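Local coordinates for anthranilate-CoA ligase (Stigmatella aurantiaca, PDB 4WV3), which belongs to the ANL superfamily of AMP-binding enzymes, whose members pair a large N-terminal region with a smaller C-terminal domain, at residues A[208-213]-A[259-264]; A[55-60]-A[107-112]. All blocks are in the same frame, centred on the assembly; numbering follows the deposited sequence.

Interaction 1. Residues A[208-213]-A[259-264]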
loop_
_atom_site.group_PDB
_atom_site.type_symbol
_atom_site.label_atom_id
_atom_site.label_comp_id
_atom_site.label_asym_id
_atom_site.label_seq_id
_atom_site.Cartn_x
_atom_site.Cartn_y
_atom_site.Cartn_z
ATOM N N GLU A 208 16.914 -15.182 -2.177
ATOM C CA GLU A 208 16.738 -15.651 -3.549
ATOM C C GLU A 208 15.764 -16.827 -3.661
ATOM O O GLU A 208 15.081 -16.986 -4.676
ATOM C CB GLU A 208 18.100 -16.011 -4.157
ATOM C CG GLU A 208 18.060 -16.452 -5.613
ATOM C CD GLU A 208 17.969 -17.958 -5.764
ATOM O OE1 GLU A 208 18.238 -18.673 -4.776
ATOM O OE2 GLU A 208 17.628 -18.427 -6.871
ATOM N N SER A 209 15.691 -17.641 -2.612
ATOM C CA SER A 209 14.821 -18.813 -2.615
ATOM C C SER A 209 13.359 -18.460 -2.342
ATOM O O SER A 209 12.477 -19.307 -2.470
ATOM C CB SER A 209 15.310 -19.840 -1.591
ATOM O OG SER A 209 15.343 -19.282 -0.290
ATOM N N ASP A 210 13.109 -17.209 -1.966
ATOM C CA ASP A 210 11.757 -16.765 -1.636
ATOM C C ASP A 210 10.879 -16.548 -2.864
ATOM O O ASP A 210 11.368 -16.449 -3.990
ATOM C CB ASP A 210 11.798 -15.479 -0.805
ATOM C CG ASP A 210 12.029 -15.741 0.669
ATOM O OD1 ASP A 210 11.506 -16.751 1.186
ATOM O OD2 ASP A 210 12.733 -14.935 1.311
ATOM N N ARG A 211 9.573 -16.478 -2.626
ATOM C CA ARG A 211 8.601 -16.154 -3.661
ATOM C C ARG A 211 7.483 -15.324 -3.046
ATOM O O ARG A 211 6.761 -15.795 -2.169
ATOM C CB ARG A 211 8.033 -17.425 -4.289
ATOM C CG ARG A 211 6.901 -17.176 -5.273
ATOM C CD ARG A 211 6.525 -18.458 -5.995
ATOM N NE ARG A 211 7.663 -19.015 -6.718
ATOM C CZ ARG A 211 7.654 -20.191 -7.336
ATOM N NH1 ARG A 211 6.562 -20.944 -7.320
ATOM N NH2 ARG A 211 8.738 -20.615 -7.969
ATOM N N THR A 212 7.348 -14.084 -3.504
ATOM C CA THR A 212 6.396 -13.155 -2.907
ATOM C C THR A 212 5.025 -13.192 -3.573
ATOM O O THR A 212 4.896 -13.525 -4.751
ATOM C CB THR A 212 6.917 -11.705 -2.953
ATOM O OG1 THR A 212 7.176 -11.332 -4.313
ATOM C CG2 THR A 212 8.193 -11.567 -2.136
ATOM N N PHE A 213 4.003 -12.849 -2.796
ATOM C CA PHE A 213 2.653 -12.678 -3.315
ATOM C C PHE A 213 1.904 -11.657 -2.472
ATOM O O PHE A 213 1.650 -11.878 -1.289
ATOM C CB PHE A 213 1.898 -14.009 -3.343
ATOM C CG PHE A 213 0.427 -13.863 -3.623
ATOM C CD1 PHE A 213 -0.017 -13.137 -4.716
ATOM C CD2 PHE A 213 -0.510 -14.462 -2.796
ATOM C CE1 PHE A 213 -1.370 -13.000 -4.974
ATOM C CE2 PHE A 213 -1.864 -14.332 -3.050
ATOM C CZ PHE A 213 -2.295 -13.601 -4.141
ATOM N N LYS A 259 2.273 -21.344 -4.763
ATOM C CA LYS A 259 3.128 -21.641 -3.613
ATOM C C LYS A 259 4.158 -20.559 -3.279
ATOM O O LYS A 259 5.361 -20.811 -3.343
ATOM C CB LYS A 259 3.842 -22.981 -3.824
ATOM C CG LYS A 259 2.911 -24.180 -3.892
ATOM C CD LYS A 259 3.634 -25.411 -4.416
ATOM C CE LYS A 259 2.773 -26.656 -4.280
ATOM N NZ LYS A 259 1.417 -26.464 -4.863
ATOM N N PRO A 260 3.694 -19.352 -2.916
ATOM C CA PRO A 260 4.646 -18.315 -2.509
ATOM C C PRO A 260 5.104 -18.540 -1.072
ATOM O O PRO A 260 4.438 -19.257 -0.326
ATOM C CB PRO A 260 3.815 -17.036 -2.599
ATOM C CG PRO A 260 2.432 -17.482 -2.296
ATOM C CD PRO A 260 2.303 -18.864 -2.882
ATOM N N THR A 261 6.227 -17.940 -0.693
ATOM C CA THR A 261 6.750 -18.095 0.659
ATOM C C THR A 261 6.457 -16.865 1.512
ATOM O O THR A 261 6.484 -16.929 2.741
ATOM C CB THR A 261 8.265 -18.364 0.652
ATOM O OG1 THR A 261 8.940 -17.296 -0.023
ATOM C CG2 THR A 261 8.565 -19.675 -0.060
ATOM N N ILE A 262 6.177 -15.749 0.847
ATOM C CA ILE A 262 5.868 -14.498 1.528
ATOM C C ILE A 262 4.516 -13.970 1.058
ATOM O O ILE A 262 4.244 -13.923 -0.142
ATOM C CB ILE A 262 6.944 -13.427 1.257
ATOM C CG1 ILE A 262 8.347 -13.996 1.497
ATOM C CG2 ILE A 262 6.706 -12.196 2.120
ATOM C CD1 ILE A 262 8.608 -14.406 2.930
ATOM N N PHE A 263 3.670 -13.575 2.003
ATOM C CA PHE A 263 2.338 -13.083 1.671
ATOM C C PHE A 263 2.072 -11.703 2.268
ATOM O O PHE A 263 2.189 -11.507 3.477
ATOM C CB PHE A 263 1.270 -14.078 2.133
ATOM C CG PHE A 263 -0.136 -13.653 1.812
ATOM C CD1 PHE A 263 -0.516 -13.401 0.504
ATOM C CD2 PHE A 263 -1.081 -13.520 2.817
ATOM C CE1 PHE A 263 -1.809 -13.014 0.205
ATOM C CE2 PHE A 263 -2.377 -13.137 2.523
ATOM C CZ PHE A 263 -2.740 -12.883 1.216
ATOM N N TYR A 264 1.713 -10.751 1.411
ATOM C CA TYR A 264 1.395 -9.398 1.853
ATOM C C TYR A 264 -0.109 -9.156 1.779
ATOM O O TYR A 264 -0.769 -9.582 0.829
ATOM C CB TYR A 264 2.103 -8.356 0.983
ATOM C CG TYR A 264 3.608 -8.488 0.900
ATOM C CD1 TYR A 264 4.199 -9.439 0.077
ATOM C CD2 TYR A 264 4.437 -7.636 1.617
ATOM C CE1 TYR A 264 5.572 -9.554 -0.008
ATOM C CE2 TYR A 264 5.812 -7.744 1.538
ATOM C CZ TYR A 264 6.374 -8.703 0.723
ATOM O OH TYR A 264 7.743 -8.812 0.639
#
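K259, just past helix 248-258, sets its carbonyl O 3.7 Å from CD of R211. The R211 chain crosses P260 at about a right angle, and its guanidinium goes on to S237 OG and F258 O. P260 rests its CB on CB of F213, 3.7 Å away. The T261 hydroxyl takes two roles: OG1 accepts from R211 N at 2.8 Å and donates to D210 OD1 at 2.9 Å, on the anti side and 32° out of the carboxylate plane. A chi1 of 57° points OG1 at both partners; D210 OD2 is salt-bridged to R288. R211 O accepts two bonds, from T261 N at 2.7 Å and from I262 N at 3.1 Å. From I262 onward the pairing is parallel beta, with I262 O taking F213 N. The F263 side chain lies alongside that of F213 and points the same way, the two rings oblique at 32°, centroids 5.4 Å apart, and V251 touches both. Y264 N bonds to F213 O, and its ring edge meets T212 CG2. Backbone hydrogen bonds hold the strand part, where the side chain of Y264 is about 8 Å from the bound 5'-O-[(S)-[(2-aminobenzoyl)oxy](hydroxy)phosphoryl]adenosine, while hydroxyl and carboxylate extend the pairing ahead of it.

Interaction 2. Residues A[55-60]-A[107-112]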
loop_
_atom_site.group_PDB
_atom_site.type_symbol
_atom_site.label_atom_id
_atom_site.label_comp_id
_atom_site.label_asym_id
_atom_site.label_seq_id
_atom_site.Cartn_x
_atom_site.Cartn_y
_atom_site.Cartn_z
ATOM N N LEU A 55 7.061 6.548 -30.003
ATOM C CA LEU A 55 5.951 7.433 -29.676
ATOM C C LEU A 55 6.463 8.794 -29.208
ATOM O O LEU A 55 5.680 9.675 -28.853
ATOM C CB LEU A 55 5.053 6.802 -28.609
ATOM C CG LEU A 55 4.391 5.473 -28.986
ATOM C CD1 LEU A 55 3.443 5.008 -27.891
ATOM C CD2 LEU A 55 3.662 5.591 -30.316
ATOM N N GLY A 56 7.782 8.955 -29.205
ATOM C CA GLY A 56 8.398 10.229 -28.886
ATOM C C GLY A 56 8.616 10.484 -27.405
ATOM O O GLY A 56 8.897 11.614 -27.002
ATOM N N VAL A 57 8.487 9.440 -26.593
ATOM C CA VAL A 57 8.681 9.568 -25.153
ATOM C C VAL A 57 10.139 9.878 -24.830
ATOM O O VAL A 57 11.050 9.246 -25.367
ATOM C CB VAL A 57 8.241 8.293 -24.405
ATOM C CG1 VAL A 57 8.506 8.426 -22.913
ATOM C CG2 VAL A 57 6.769 8.011 -24.663
ATOM N N ARG A 58 10.357 10.859 -23.960
ATOM C CA ARG A 58 11.707 11.271 -23.601
ATOM C C ARG A 58 11.977 11.156 -22.106
ATOM O O ARG A 58 11.075 10.882 -21.314
ATOM C CB ARG A 58 11.967 12.707 -24.056
ATOM C CG ARG A 58 11.904 12.909 -25.558
ATOM C CD ARG A 58 12.213 14.350 -25.915
ATOM N NE ARG A 58 12.156 14.586 -27.354
ATOM C CZ ARG A 58 12.371 15.766 -27.923
ATOM N NH1 ARG A 58 12.657 16.822 -27.175
ATOM N NH2 ARG A 58 12.299 15.892 -29.242
ATOM N N PHE A 59 13.236 11.372 -21.739
ATOM C CA PHE A 59 13.669 11.397 -20.348
ATOM C C PHE A 59 12.892 12.456 -19.573
ATOM O O PHE A 59 12.806 13.609 -19.997
ATOM C CB PHE A 59 15.167 11.705 -20.291
ATOM C CG PHE A 59 15.778 11.551 -18.925
ATOM C CD1 PHE A 59 16.492 10.410 -18.600
ATOM C CD2 PHE A 59 15.658 12.554 -17.974
ATOM C CE1 PHE A 59 17.062 10.265 -17.351
ATOM C CE2 PHE A 59 16.224 12.413 -16.722
ATOM C CZ PHE A 59 16.929 11.268 -16.410
ATOM N N GLY A 60 12.327 12.063 -18.436
ATOM C CA GLY A 60 11.640 13.000 -17.566
ATOM C C GLY A 60 10.164 13.175 -17.868
ATOM O O GLY A 60 9.484 13.968 -17.215
ATOM N N ARG A 107 0.698 15.430 -17.414
ATOM C CA ARG A 107 0.889 15.712 -18.838
ATOM C C ARG A 107 1.278 14.477 -19.647
ATOM O O ARG A 107 2.130 14.551 -20.532
ATOM C CB ARG A 107 1.937 16.813 -19.043
ATOM C CG ARG A 107 1.666 18.094 -18.276
ATOM C CD ARG A 107 2.634 19.199 -18.684
ATOM N NE ARG A 107 2.158 19.951 -19.843
ATOM C CZ ARG A 107 2.499 19.689 -21.101
ATOM N NH1 ARG A 107 3.325 18.689 -21.375
ATOM N NH2 ARG A 107 2.014 20.432 -22.086
ATOM N N ALA A 108 0.651 13.347 -19.339
ATOM C CA ALA A 108 0.974 12.084 -19.996
ATOM C C ALA A 108 0.688 12.119 -21.494
ATOM O O ALA A 108 -0.451 12.319 -21.915
ATOM C CB ALA A 108 0.216 10.940 -19.338
ATOM N N ARG A 109 1.732 11.927 -22.295
ATOM C CA ARG A 109 1.583 11.865 -23.745
ATOM C C ARG A 109 1.131 10.477 -24.184
ATOM O O ARG A 109 0.414 10.330 -25.173
ATOM C CB ARG A 109 2.898 12.217 -24.440
ATOM C CG ARG A 109 3.276 13.688 -24.385
ATOM C CD ARG A 109 4.528 13.967 -25.211
ATOM N NE ARG A 109 4.348 13.640 -26.624
ATOM C CZ ARG A 109 4.796 12.529 -27.203
ATOM N NH1 ARG A 109 5.463 11.628 -26.492
ATOM N NH2 ARG A 109 4.580 12.319 -28.494
ATOM N N VAL A 110 1.562 9.461 -23.442
ATOM C CA VAL A 110 1.236 8.079 -23.769
ATOM C C VAL A 110 0.583 7.380 -22.580
ATOM O O VAL A 110 1.032 7.520 -21.443
ATOM C CB VAL A 110 2.495 7.295 -24.201
ATOM C CG1 VAL A 110 2.144 5.854 -24.530
ATOM C CG2 VAL A 110 3.158 7.968 -25.392
ATOM N N LEU A 111 -0.488 6.637 -22.848
ATOM C CA LEU A 111 -1.159 5.860 -21.812
ATOM C C LEU A 111 -1.191 4.377 -22.160
ATOM O O LEU A 111 -1.614 3.993 -23.250
ATOM C CB LEU A 111 -2.588 6.361 -21.592
ATOM C CG LEU A 111 -3.433 5.497 -20.650
ATOM C CD1 LEU A 111 -2.904 5.570 -19.225
ATOM C CD2 LEU A 111 -4.903 5.887 -20.704
ATOM N N ILE A 112 -0.736 3.548 -21.227
ATOM C CA ILE A 112 -0.845 2.101 -21.368
ATOM C C ILE A 112 -1.987 1.609 -20.487
ATOM O O ILE A 112 -1.886 1.620 -19.261
ATOM C CB ILE A 112 0.461 1.393 -20.977
ATOM C CG1 ILE A 112 1.625 1.931 -21.812
ATOM C CG2 ILE A 112 0.323 -0.109 -21.155
ATOM C CD1 ILE A 112 2.964 1.332 -21.452
#
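The C-terminal end of helix 38-54 is where this contact forms: the chain turns off through a Schellman motif with G56 at positive phi, and R109 takes hold of the carbonyl of L55 just before it. Both terminal nitrogens of the guanidinium point at that single oxygen, NH2 to L55 O at 2.9 Å and NH1 to L55 O at 3.1 Å. The grip is end-on, through NH1 and NH2, and the oxygen lies 4° out of the guanidinium plane, at its edge. NH2 arrives in the carbonyl plane of L55, whereas NH1 comes in tilted 30° from it. A bend at chi3 (61°) turns the guanidinium edge toward L55 O. The positive group sits by the carbonyl end of the helix, which probably adds to the attraction; E132 makes a long, weak ion pair with NH2. Next along, V110 begins strand 110-114, the neighbour of strand 62-66 in a parallel five-stranded sheet, and its CB points toward residues 55-60. V110 CG1 touches L55 CD1 at 3.7 Å, while CG2, its other methyl, meets V57 CG2 at 3.7 Å, each pair crossing at about a right angle. L52, one turn back in helix 38-54, touches both valines.

How the interactions relate
After strands 27-30 and 35-37, which join the mixed sheet, the chain runs through helix 38-54 into residues 55-60, then makes strand 62-66, helix 71-83, strand 86-89 and helix 96-105 before interaction 2 closes that excursion at 107-112. Strands 133-137 and 146-147 then complete the parallel five-stranded sheet. Interaction 1 opens much later, at 208-213, and closes at 259-264 after helix 221-234, strand 237-239 and helix 248-258. The two loops follow one another, neither enclosing nor crossing the other. Interaction 2 ties the end of helix 38-54 to strand 110-114 of the parallel sheet, and interaction 1 joins neighbouring strands of the nine-stranded mixed sheet; their centres are 33 Å apart and their nearest atoms about 20 Å.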